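Local coordinates for alpha-glucosidase (Pseudoalteromonas sp. K8, PDB 5HQA), which hydrolyses alpha-glucosides as a calcium-containing family 97 glycoside hydrolase, here with the inhibitor acarbose bound at its calcium site, at residues E154-T159 against P469-H474; R458-N463 against N507-T512; I475-F480 against G562-F567. All coordinates share one frame; numbering follows the deposited sequence.

Contact 1 comes first from the N terminus. It brings 154-159, at the edge strand of the N-terminal beta domain, to 469-474, in the loop between helices 462-465 and 474-478, and closes a loop of 309 residues. Contact 2 starts inside that loop, at 458-463, and closes a much shorter one at 507-512, so the two cross. They touch each other, and both reach the calcium and the inhibitor. Contact 3 opens at 475-480, directly after contact 1 closes, and runs in series with it while crossing contact 2. Its partner 562-567 belongs to the C-terminal beta domain, so the region around helix 474-478 is tied to the domains at both ends of the chain.

Contact 1: residues E154-T159 against P469-H474; sequences EYVYNT and PNPPEH. With CA (calcium ion), chain C; AC1 (4,6-dideoxy-4-{[(1S,4R,5S,6S)-4,5,6-trihydroxy-3-(hydroxymethyl)cyclohex-2-en-1-yl]amino}-alpha-D-glucopyranose), chain B.
Val156, Tyr157 and Thr159 face Pro471, Glu473 and His474, mostly through water. Ahead of them, Glu154 enters the active site. Its OE1 binds the calcium at 2.4 Å, and its OE2 accepts a hydrogen bond from O2 of the acarbose unit AC1, 3.2 Å away. The chain is extended beyond CG, which carries the carboxylate to the metal; Arg152 forms a salt bridge with OE2. At Tyr155 the carbonyl O lies at the edge of the His474 ring, near its plane. Val156 makes the direct apolar contact: CG1 packs on Pro471 CD at 3.7 Å. Pro471 opens a type I beta turn closed by the bond from His474 N to Pro471 O, 2.9 Å. This turn leads into helix 474-478 of the barrel domain and meets the loop before strand 158-161, an outermost strand of the N-terminal beta domain. Tyr157 N donates to a water at 2.9 Å, and the same water lies in the ring plane of His474, 2.8 Å from ND1. The other nitrogen, NE2, is hydrogen-bonded to Arg458 O. Tyr157 O accepts from two further waters, each also donating to Glu473 OE2. Glu473 holds CG between its backbone N and carbonyl carbon (chi1 72°), with the rest extended, which puts the carboxylate among these waters. Thr159 OG1 donates to one of them and accepts from a fourth water, which also donates to Glu473 OE1.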
loop_
_atom_site.group_PDB
_atom_site.type_symbol
_atom_site.label_atom_id
_atom_site.label_comp_id
_atom_site.label_asym_id
_atom_site.label_seq_id
_atom_site.Cartn_x
_atom_site.Cartn_y
_atom_site.Cartn_z
ATOM N N GLU A 154 4.002 8.930 -6.466
ATOM C CA GLU A 154 3.078 8.870 -7.601
ATOM C C GLU A 154 3.854 8.987 -8.915
ATOM O O GLU A 154 3.853 10.013 -9.601
ATOM C CB GLU A 154 2.001 9.943 -7.463
ATOM C CG GLU A 154 0.992 9.621 -6.349
ATOM C CD GLU A 154 -0.035 10.731 -6.116
ATOM O OE1 GLU A 154 -1.080 10.459 -5.482
ATOM O OE2 GLU A 154 0.207 11.876 -6.559
ATOM N N TYR A 155 4.522 7.884 -9.264
ATOM C CA TYR A 155 5.267 7.749 -10.510
ATOM C C TYR A 155 4.906 6.429 -11.172
ATOM O O TYR A 155 4.568 5.459 -10.491
ATOM C CB TYR A 155 6.782 7.767 -10.264
ATOM C CG TYR A 155 7.308 9.126 -9.899
ATOM C CD1 TYR A 155 7.691 10.021 -10.892
ATOM C CD2 TYR A 155 7.412 9.526 -8.567
ATOM C CE1 TYR A 155 8.177 11.285 -10.571
ATOM C CE2 TYR A 155 7.891 10.787 -8.237
ATOM C CZ TYR A 155 8.273 11.663 -9.248
ATOM O OH TYR A 155 8.755 12.917 -8.948
ATOM N N VAL A 156 5.003 6.376 -12.498
ATOM C CA VAL A 156 4.930 5.072 -13.155
ATOM C C VAL A 156 6.273 4.369 -12.995
ATOM O O VAL A 156 7.319 5.009 -12.829
ATOM C CB VAL A 156 4.524 5.199 -14.639
ATOM C CG1 VAL A 156 3.163 5.891 -14.763
ATOM C CG2 VAL A 156 5.595 5.936 -15.440
ATOM N N TYR A 157 6.248 3.038 -13.023
ATOM C CA TYR A 157 7.448 2.251 -12.770
ATOM C C TYR A 157 8.351 2.202 -13.995
ATOM O O TYR A 157 7.881 2.097 -15.137
ATOM C CB TYR A 157 7.060 0.835 -12.312
ATOM C CG TYR A 157 6.683 0.876 -10.852
ATOM C CD1 TYR A 157 5.423 1.322 -10.458
ATOM C CD2 TYR A 157 7.617 0.567 -9.864
ATOM C CE1 TYR A 157 5.087 1.428 -9.119
ATOM C CE2 TYR A 157 7.297 0.671 -8.522
ATOM C CZ TYR A 157 6.027 1.097 -8.155
ATOM O OH TYR A 157 5.705 1.207 -6.828
ATOM N N ASN A 158 9.659 2.298 -13.745
ATOM C CA ASN A 158 10.679 2.141 -14.772
ATOM C C ASN A 158 11.130 0.691 -14.832
ATOM O O ASN A 158 11.250 0.035 -13.799
ATOM C CB ASN A 158 11.892 3.017 -14.466
ATOM C CG ASN A 158 11.525 4.469 -14.286
ATOM O OD1 ASN A 158 11.863 5.088 -13.273
ATOM N ND2 ASN A 158 10.833 5.024 -15.264
ATOM N N THR A 159 11.407 0.205 -16.044
ATOM C CA THR A 159 11.980 -1.121 -16.264
ATOM C C THR A 159 13.396 -0.908 -16.784
ATOM O O THR A 159 13.575 -0.457 -17.919
ATOM C CB THR A 159 11.159 -1.924 -17.274
ATOM O OG1 THR A 159 9.793 -2.000 -16.845
ATOM C CG2 THR A 159 11.739 -3.343 -17.439
ATOM N N PRO A 469 -1.923 9.297 -18.981
ATOM C CA PRO A 469 -2.533 8.461 -17.943
ATOM C C PRO A 469 -1.658 7.257 -17.640
ATOM O O PRO A 469 -0.588 7.099 -18.245
ATOM C CB PRO A 469 -3.871 8.056 -18.576
ATOM C CG PRO A 469 -3.561 7.999 -20.038
ATOM C CD PRO A 469 -2.615 9.157 -20.279
ATOM N N ASN A 470 -2.083 6.411 -16.706
ATOM C CA ASN A 470 -1.313 5.213 -16.398
ATOM C C ASN A 470 -1.215 4.329 -17.642
ATOM O O ASN A 470 -2.192 4.193 -18.388
ATOM C CB ASN A 470 -1.957 4.419 -15.256
ATOM C CG ASN A 470 -2.117 5.237 -13.979
ATOM O OD1 ASN A 470 -1.369 6.190 -13.735
ATOM N ND2 ASN A 470 -3.093 4.858 -13.154
ATOM N N PRO A 471 -0.063 3.715 -17.894
ATOM C CA PRO A 471 0.083 2.850 -19.071
ATOM C C PRO A 471 -0.566 1.498 -18.838
ATOM O O PRO A 471 -0.846 1.116 -17.691
ATOM C CB PRO A 471 1.609 2.712 -19.214
ATOM C CG PRO A 471 2.097 2.801 -17.783
ATOM C CD PRO A 471 1.194 3.838 -17.131
ATOM N N PRO A 472 -0.831 0.747 -19.906
ATOM C CA PRO A 472 -1.393 -0.603 -19.741
ATOM C C PRO A 472 -0.655 -1.479 -18.739
ATOM O O PRO A 472 -1.300 -2.272 -18.041
ATOM C CB PRO A 472 -1.304 -1.166 -21.160
ATOM C CG PRO A 472 -1.535 0.054 -22.014
ATOM C CD PRO A 472 -0.815 1.172 -21.319
ATOM N N GLU A 473 0.671 -1.359 -18.627
ATOM C CA GLU A 473 1.427 -2.233 -17.724
ATOM C C GLU A 473 1.309 -1.840 -16.250
ATOM O O GLU A 473 1.834 -2.557 -15.384
ATOM C CB GLU A 473 2.908 -2.240 -18.122
ATOM C CG GLU A 473 3.612 -0.928 -17.793
ATOM C CD GLU A 473 5.072 -0.910 -18.223
ATOM O OE1 GLU A 473 5.543 -1.893 -18.847
ATOM O OE2 GLU A 473 5.746 0.103 -17.937
ATOM N N HIS A 474 0.636 -0.730 -15.942
ATOM C CA HIS A 474 0.718 -0.158 -14.598
ATOM C C HIS A 474 0.237 -1.138 -13.522
ATOM O O HIS A 474 0.898 -1.310 -12.489
ATOM C CB HIS A 474 -0.081 1.145 -14.540
ATOM C CG HIS A 474 0.097 1.901 -13.259
ATOM N ND1 HIS A 474 1.336 2.305 -12.796
ATOM C CD2 HIS A 474 -0.805 2.317 -12.339
ATOM C CE1 HIS A 474 1.185 2.939 -11.646
ATOM N NE2 HIS A 474 -0.105 2.964 -11.349
HETATM CA CA CA C . -3.213 11.481 -4.901
HETATM C C1 AC1 B . -1.908 16.537 -7.421
HETATM O O2 AC1 B . -0.116 15.006 -6.995
HETATM C C2 AC1 B . -1.403 15.425 -6.512
HETATM C C4A AC1 B . -8.354 13.675 -4.020
HETATM C C3 AC1 B . -2.372 14.274 -6.451
HETATM O O3 AC1 B . -1.834 13.211 -5.644
HETATM C C4 AC1 B . -3.701 14.753 -5.930
HETATM N N4A AC1 B . -4.632 13.640 -5.559
HETATM C C5 AC1 B . -4.205 15.558 -7.117
HETATM O O5 AC1 B . -3.373 16.788 -7.220
HETATM C C6 AC1 B . -5.645 15.960 -7.042
HETATM C C1B AC1 B . -5.272 13.776 -4.202
HETATM C C2B AC1 B . -6.212 12.434 -3.880
HETATM O O2B AC1 B . -5.415 11.279 -4.140
HETATM C C3B AC1 B . -7.418 12.469 -4.601
HETATM O O3B AC1 B . -8.180 11.240 -4.495
HETATM O O4 AC1 B . -9.516 13.815 -4.815
HETATM C C5B AC1 B . -7.664 14.942 -3.950
HETATM C C7B AC1 B . -6.039 14.962 -4.022
HETATM C C6B AC1 B . -8.384 16.092 -3.227
HETATM O O6B AC1 B . -8.340 15.828 -1.860
HETATM O O HOH W 1 3.874 1.604 -13.817
HETATM O O HOH W 2 5.347 2.156 -16.308
HETATM O O HOH W 3 8.390 0.347 -17.271
HETATM O O HOH W 4 8.147 -2.971 -18.835
#

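Contact 2: residues R458-N463 against N507-T512; sequences RGQEFN and NRPQTT. With CA (calcium ion), chain C; AC1 (4,6-dideoxy-4-{[(1S,4R,5S,6S)-4,5,6-trihydroxy-3-(hydroxymethyl)cyclohex-2-en-1-yl]amino}-alpha-D-glucopyranose), chain B.
Asn463 and Arg508 bring the two backbones closest, with their CA atoms 4.7 Å apart. Asn463 O lies 3.0 Å from Arg508 N, but the angle is too poor for a hydrogen bond. Segment 458-463 turns into a weakly bonded helix, whereas 507-512 is irregular, with an inverse gamma turn centred on Gln510. Pro509 carries most of the side-chain contact. Asn463 crosses it at a slant, CB to CG 3.8 Å, and Gln460 at about a right angle, with OE1 3.5 Å from Pro509 CG. Asn463 ND2 donates to Gln460 OE1 at 2.9 Å, an almost straight bond (164°) that lies in the Asn463 amide plane. The bend of Gln460 at chi2 (82°) brings OE1 round to it. Asn463 OD1 accepts from Asn470 N and, weakly, from a water that accepts from Gln510 N. With an alanine here, Gln460 OE1 and Asn470 N would probably lose these partners, and a gap is likely where the amide lies along Pro509. Next along the chain from Gln460, Glu461 OE2 binds the calcium at 2.3 Å. The contact sets the start of helix 462-465 against the loop before helix 513-522, where Thr512 is the N-cap.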
loop_
_atom_site.group_PDB
_atom_site.type_symbol
_atom_site.label_atom_id
_atom_site.label_comp_id
_atom_site.label_asym_id
_atom_site.label_seq_id
_atom_site.Cartn_x
_atom_site.Cartn_y
_atom_site.Cartn_z
ATOM N N ARG A 458 0.442 5.861 -8.055
ATOM C CA ARG A 458 -0.526 6.369 -9.020
ATOM C C ARG A 458 -1.739 5.445 -9.078
ATOM O O ARG A 458 -1.616 4.268 -9.438
ATOM C CB ARG A 458 0.117 6.497 -10.396
ATOM C CG ARG A 458 1.032 7.709 -10.517
ATOM C CD ARG A 458 1.746 7.742 -11.871
ATOM N NE ARG A 458 0.818 7.755 -13.006
ATOM C CZ ARG A 458 0.855 8.636 -14.005
ATOM N NH1 ARG A 458 1.768 9.603 -14.027
ATOM N NH2 ARG A 458 -0.026 8.543 -14.996
ATOM N N GLY A 459 -2.910 5.976 -8.723
ATOM C CA GLY A 459 -4.160 5.270 -8.855
ATOM C C GLY A 459 -5.000 5.776 -10.014
ATOM O O GLY A 459 -4.504 6.411 -10.956
ATOM N N GLN A 460 -6.307 5.496 -9.934
ATOM C CA GLN A 460 -7.238 5.817 -11.017
ATOM C C GLN A 460 -7.252 7.302 -11.359
ATOM O O GLN A 460 -7.508 7.667 -12.516
ATOM C CB GLN A 460 -8.645 5.372 -10.619
ATOM C CG GLN A 460 -9.655 5.354 -11.752
ATOM C CD GLN A 460 -9.544 4.088 -12.583
ATOM O OE1 GLN A 460 -8.880 4.069 -13.625
ATOM N NE2 GLN A 460 -10.193 3.018 -12.122
ATOM N N GLU A 461 -7.012 8.176 -10.376
ATOM C CA GLU A 461 -7.120 9.612 -10.630
ATOM C C GLU A 461 -6.191 10.063 -11.751
ATOM O O GLU A 461 -6.534 10.977 -12.508
ATOM C CB GLU A 461 -6.822 10.401 -9.356
ATOM C CG GLU A 461 -5.437 10.117 -8.773
ATOM C CD GLU A 461 -5.096 11.032 -7.613
ATOM O OE1 GLU A 461 -5.856 11.996 -7.385
ATOM O OE2 GLU A 461 -4.066 10.801 -6.936
ATOM N N PHE A 462 -5.015 9.440 -11.885
ATOM C CA PHE A 462 -4.117 9.839 -12.968
ATOM C C PHE A 462 -4.665 9.481 -14.335
ATOM O O PHE A 462 -4.143 9.976 -15.338
ATOM C CB PHE A 462 -2.729 9.224 -12.780
ATOM C CG PHE A 462 -1.899 9.959 -11.780
ATOM C CD1 PHE A 462 -2.077 9.740 -10.417
ATOM C CD2 PHE A 462 -0.977 10.906 -12.194
ATOM C CE1 PHE A 462 -1.329 10.454 -9.482
ATOM C CE2 PHE A 462 -0.222 11.619 -11.271
ATOM C CZ PHE A 462 -0.397 11.397 -9.914
ATOM N N ASN A 463 -5.705 8.651 -14.398
ATOM C CA ASN A 463 -6.341 8.353 -15.669
ATOM C C ASN A 463 -7.364 9.398 -16.065
ATOM O O ASN A 463 -7.868 9.347 -17.190
ATOM C CB ASN A 463 -6.983 6.972 -15.610
ATOM C CG ASN A 463 -5.954 5.883 -15.463
ATOM O OD1 ASN A 463 -4.815 6.037 -15.908
ATOM N ND2 ASN A 463 -6.334 4.784 -14.826
ATOM N N ASN A 507 -6.555 11.282 -22.145
ATOM C CA ASN A 507 -6.533 10.956 -20.720
ATOM C C ASN A 507 -7.749 10.096 -20.397
ATOM O O ASN A 507 -8.881 10.590 -20.374
ATOM C CB ASN A 507 -6.511 12.219 -19.863
ATOM C CG ASN A 507 -5.124 12.854 -19.787
ATOM O OD1 ASN A 507 -4.098 12.162 -19.640
ATOM N ND2 ASN A 507 -5.087 14.183 -19.877
ATOM N N ARG A 508 -7.511 8.812 -20.149
ATOM C CA ARG A 508 -8.534 7.824 -19.835
ATOM C C ARG A 508 -7.826 6.622 -19.244
ATOM O O ARG A 508 -6.614 6.472 -19.438
ATOM C CB ARG A 508 -9.308 7.407 -21.095
ATOM C CG ARG A 508 -8.366 7.090 -22.251
ATOM C CD ARG A 508 -8.979 6.180 -23.313
ATOM N NE ARG A 508 -9.204 4.817 -22.836
ATOM C CZ ARG A 508 -9.313 3.756 -23.634
ATOM N NH1 ARG A 508 -9.186 3.894 -24.954
ATOM N NH2 ARG A 508 -9.540 2.555 -23.114
ATOM N N PRO A 509 -8.535 5.748 -18.524
ATOM C CA PRO A 509 -7.928 4.448 -18.196
ATOM C C PRO A 509 -7.626 3.718 -19.491
ATOM O O PRO A 509 -8.496 3.554 -20.350
ATOM C CB PRO A 509 -9.004 3.735 -17.362
ATOM C CG PRO A 509 -9.901 4.853 -16.853
ATOM C CD PRO A 509 -9.899 5.868 -17.974
ATOM N N GLN A 510 -6.366 3.330 -19.654
ATOM C CA GLN A 510 -5.942 2.637 -20.868
ATOM C C GLN A 510 -6.110 1.131 -20.671
ATOM O O GLN A 510 -5.154 0.360 -20.615
ATOM C CB GLN A 510 -4.511 3.026 -21.214
ATOM C CG GLN A 510 -4.410 4.512 -21.531
ATOM C CD GLN A 510 -3.074 4.901 -22.125
ATOM O OE1 GLN A 510 -2.031 4.341 -21.765
ATOM N NE2 GLN A 510 -3.098 5.861 -23.048
ATOM N N THR A 511 -7.374 0.739 -20.503
ATOM C CA THR A 511 -7.751 -0.631 -20.174
ATOM C C THR A 511 -9.064 -0.960 -20.871
ATOM O O THR A 511 -9.746 -0.082 -21.405
ATOM C CB THR A 511 -7.929 -0.861 -18.659
ATOM O OG1 THR A 511 -9.234 -0.426 -18.254
ATOM C CG2 THR A 511 -6.870 -0.126 -17.831
ATOM N N THR A 512 -9.416 -2.245 -20.854
ATOM C CA THR A 512 -10.750 -2.678 -21.233
ATOM C C THR A 512 -11.679 -2.598 -20.026
ATOM O O THR A 512 -11.256 -2.378 -18.890
ATOM C CB THR A 512 -10.743 -4.113 -21.774
ATOM O OG1 THR A 512 -10.395 -5.013 -20.715
ATOM C CG2 THR A 512 -9.757 -4.264 -22.929
HETATM CA CA CA C . -3.213 11.481 -4.901
HETATM C C1 AC1 B . -1.908 16.537 -7.421
HETATM O O2 AC1 B . -0.116 15.006 -6.995
HETATM C C2 AC1 B . -1.403 15.425 -6.512
HETATM C C4A AC1 B . -8.354 13.675 -4.020
HETATM C C3 AC1 B . -2.372 14.274 -6.451
HETATM O O3 AC1 B . -1.834 13.211 -5.644
HETATM C C4 AC1 B . -3.701 14.753 -5.930
HETATM N N4A AC1 B . -4.632 13.640 -5.559
HETATM C C5 AC1 B . -4.205 15.558 -7.117
HETATM O O5 AC1 B . -3.373 16.788 -7.220
HETATM C C6 AC1 B . -5.645 15.960 -7.042
HETATM C C1B AC1 B . -5.272 13.776 -4.202
HETATM C C2B AC1 B . -6.212 12.434 -3.880
HETATM O O2B AC1 B . -5.415 11.279 -4.140
HETATM C C3B AC1 B . -7.418 12.469 -4.601
HETATM O O3B AC1 B . -8.180 11.240 -4.495
HETATM O O4 AC1 B . -9.516 13.815 -4.815
HETATM C C5B AC1 B . -7.664 14.942 -3.950
HETATM C C7B AC1 B . -6.039 14.962 -4.022
HETATM C C6B AC1 B . -8.384 16.092 -3.227
HETATM O O6B AC1 B . -8.340 15.828 -1.860
HETATM O O HOH W 5 -4.607 3.164 -17.607
#

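Contact 3: residues I475-F480 against G562-F567; sequences ISMLAF and GAVGDF. With MG (magnesium ion), chain F.
Ser476 and Gly565 share the one hydrogen bond across this contact. Gly565 N donates to Ser476 O at 3.0 Å, fairly straight at the hydrogen (163°), but with the donor well above the carbonyl plane. Ser476 OG sits against the Gly565-Asp566 peptide, while its own hydrogen bond is to Glu473 O. In the apolar packing, Met477 bends at chi2 (-69°) and lays SD on Gly565 CA at 3.6 Å. A CB on Gly565 would clash with Met477 CE, and the positive phi of Gly565 (74°) also suits glycine. Phe480 and Val564 lie alongside each other and run opposite ways, with CB to CG2 at 3.6 Å. Val564 N lies over one face of the Phe480 ring, near the rim, and Phe567 O at its edge, 3.6 Å from CE2. Segment 562-567 forms a classic beta bulge: Asp566 and Phe567 lie across from the single residue Ala563, whose O accepts from both backbone N atoms. It sits at the tight turn linking strands 554-563 and 567-574 of the C-terminal sheet, beside helix 474-478 of the barrel domain. As metal ligands, Gly565 O binds the magnesium at 2.0 Å and Asp566 OD1 at 2.1 Å; Asp592 and three waters complete the site.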
loop_
_atom_site.group_PDB
_atom_site.type_symbol
_atom_site.label_atom_id
_atom_site.label_comp_id
_atom_site.label_asym_id
_atom_site.label_seq_id
_atom_site.Cartn_x
_atom_site.Cartn_y
_atom_site.Cartn_z
ATOM N N ILE A 475 -0.929 -1.770 -13.721
ATOM C CA ILE A 475 -1.438 -2.668 -12.683
ATOM C C ILE A 475 -0.464 -3.819 -12.448
ATOM O O ILE A 475 -0.181 -4.190 -11.300
ATOM C CB ILE A 475 -2.844 -3.195 -13.035
ATOM C CG1 ILE A 475 -3.814 -2.036 -13.317
ATOM C CG2 ILE A 475 -3.361 -4.095 -11.904
ATOM C CD1 ILE A 475 -3.921 -1.027 -12.176
ATOM N N SER A 476 0.064 -4.406 -13.527
ATOM C CA SER A 476 0.981 -5.525 -13.359
ATOM C C SER A 476 2.329 -5.084 -12.803
ATOM O O SER A 476 3.113 -5.940 -12.381
ATOM C CB SER A 476 1.156 -6.263 -14.689
ATOM O OG SER A 476 1.824 -5.440 -15.632
ATOM N N MET A 477 2.620 -3.779 -12.801
ATOM C CA MET A 477 3.751 -3.266 -12.030
ATOM C C MET A 477 3.388 -3.139 -10.554
ATOM O O MET A 477 4.109 -3.639 -9.683
ATOM C CB MET A 477 4.192 -1.906 -12.574
ATOM C CG MET A 477 4.803 -1.956 -13.955
ATOM S SD MET A 477 6.408 -2.794 -13.933
ATOM C CE MET A 477 6.910 -2.531 -15.646
ATOM N N LEU A 478 2.268 -2.466 -10.262
ATOM C CA LEU A 478 1.838 -2.279 -8.877
ATOM C C LEU A 478 1.812 -3.591 -8.115
ATOM O O LEU A 478 2.231 -3.653 -6.952
ATOM C CB LEU A 478 0.442 -1.642 -8.830
ATOM C CG LEU A 478 0.306 -0.177 -9.264
ATOM C CD1 LEU A 478 -1.175 0.236 -9.224
ATOM C CD2 LEU A 478 1.151 0.743 -8.385
ATOM N N ALA A 479 1.317 -4.651 -8.757
ATOM C CA ALA A 479 1.083 -5.911 -8.057
ATOM C C ALA A 479 2.356 -6.494 -7.457
ATOM O O ALA A 479 2.282 -7.248 -6.483
ATOM C CB ALA A 479 0.445 -6.931 -9.002
ATOM N N PHE A 480 3.524 -6.179 -8.020
ATOM C CA PHE A 480 4.780 -6.748 -7.543
ATOM C C PHE A 480 5.697 -5.692 -6.940
ATOM O O PHE A 480 6.873 -5.972 -6.660
ATOM C CB PHE A 480 5.498 -7.488 -8.677
ATOM C CG PHE A 480 4.690 -8.606 -9.278
ATOM C CD1 PHE A 480 4.713 -9.876 -8.715
ATOM C CD2 PHE A 480 3.908 -8.387 -10.411
ATOM C CE1 PHE A 480 3.967 -10.906 -9.259
ATOM C CE2 PHE A 480 3.156 -9.413 -10.971
ATOM C CZ PHE A 480 3.188 -10.677 -10.399
ATOM N N GLY A 562 1.971 -15.042 -12.617
ATOM C CA GLY A 562 2.233 -13.657 -12.953
ATOM C C GLY A 562 3.688 -13.431 -13.273
ATOM O O GLY A 562 4.548 -14.291 -13.065
ATOM N N ALA A 563 3.953 -12.234 -13.787
ATOM C CA ALA A 563 5.305 -11.785 -14.094
ATOM C C ALA A 563 5.306 -10.271 -13.989
ATOM O O ALA A 563 4.366 -9.619 -14.456
ATOM C CB ALA A 563 5.750 -12.234 -15.496
ATOM N N VAL A 564 6.351 -9.712 -13.373
ATOM C CA VAL A 564 6.336 -8.286 -13.069
ATOM C C VAL A 564 6.206 -7.483 -14.354
ATOM O O VAL A 564 6.967 -7.680 -15.311
ATOM C CB VAL A 564 7.599 -7.875 -12.299
ATOM C CG1 VAL A 564 7.494 -6.388 -11.904
ATOM C CG2 VAL A 564 7.813 -8.775 -11.086
ATOM N N GLY A 565 5.246 -6.559 -14.377
ATOM C CA GLY A 565 5.070 -5.710 -15.541
ATOM C C GLY A 565 4.438 -6.391 -16.733
ATOM O O GLY A 565 4.387 -5.792 -17.814
ATOM N N ASP A 566 3.967 -7.630 -16.576
ATOM C CA ASP A 566 3.305 -8.363 -17.648
ATOM C C ASP A 566 1.906 -8.818 -17.270
ATOM O O ASP A 566 0.954 -8.508 -17.993
ATOM C CB ASP A 566 4.149 -9.576 -18.075
ATOM C CG ASP A 566 5.412 -9.178 -18.818
ATOM O OD1 ASP A 566 5.527 -7.995 -19.232
ATOM O OD2 ASP A 566 6.289 -10.055 -18.993
ATOM N N PHE A 567 1.739 -9.546 -16.164
ATOM C CA PHE A 567 0.395 -9.998 -15.798
ATOM C C PHE A 567 0.394 -10.511 -14.370
ATOM O O PHE A 567 1.447 -10.782 -13.788
ATOM C CB PHE A 567 -0.121 -11.097 -16.742
ATOM C CG PHE A 567 0.522 -12.448 -16.533
ATOM C CD1 PHE A 567 1.797 -12.716 -17.033
ATOM C CD2 PHE A 567 -0.162 -13.466 -15.866
ATOM C CE1 PHE A 567 2.391 -13.974 -16.859
ATOM C CE2 PHE A 567 0.417 -14.722 -15.687
ATOM C CZ PHE A 567 1.698 -14.978 -16.182
HETATM MG MG MG F . 5.049 -6.036 -19.717
HETATM O O HOH W 6 4.803 -4.071 -20.160
HETATM O O HOH W 7 5.684 -6.300 -21.689
HETATM O O HOH W 8 6.987 -5.568 -19.132
#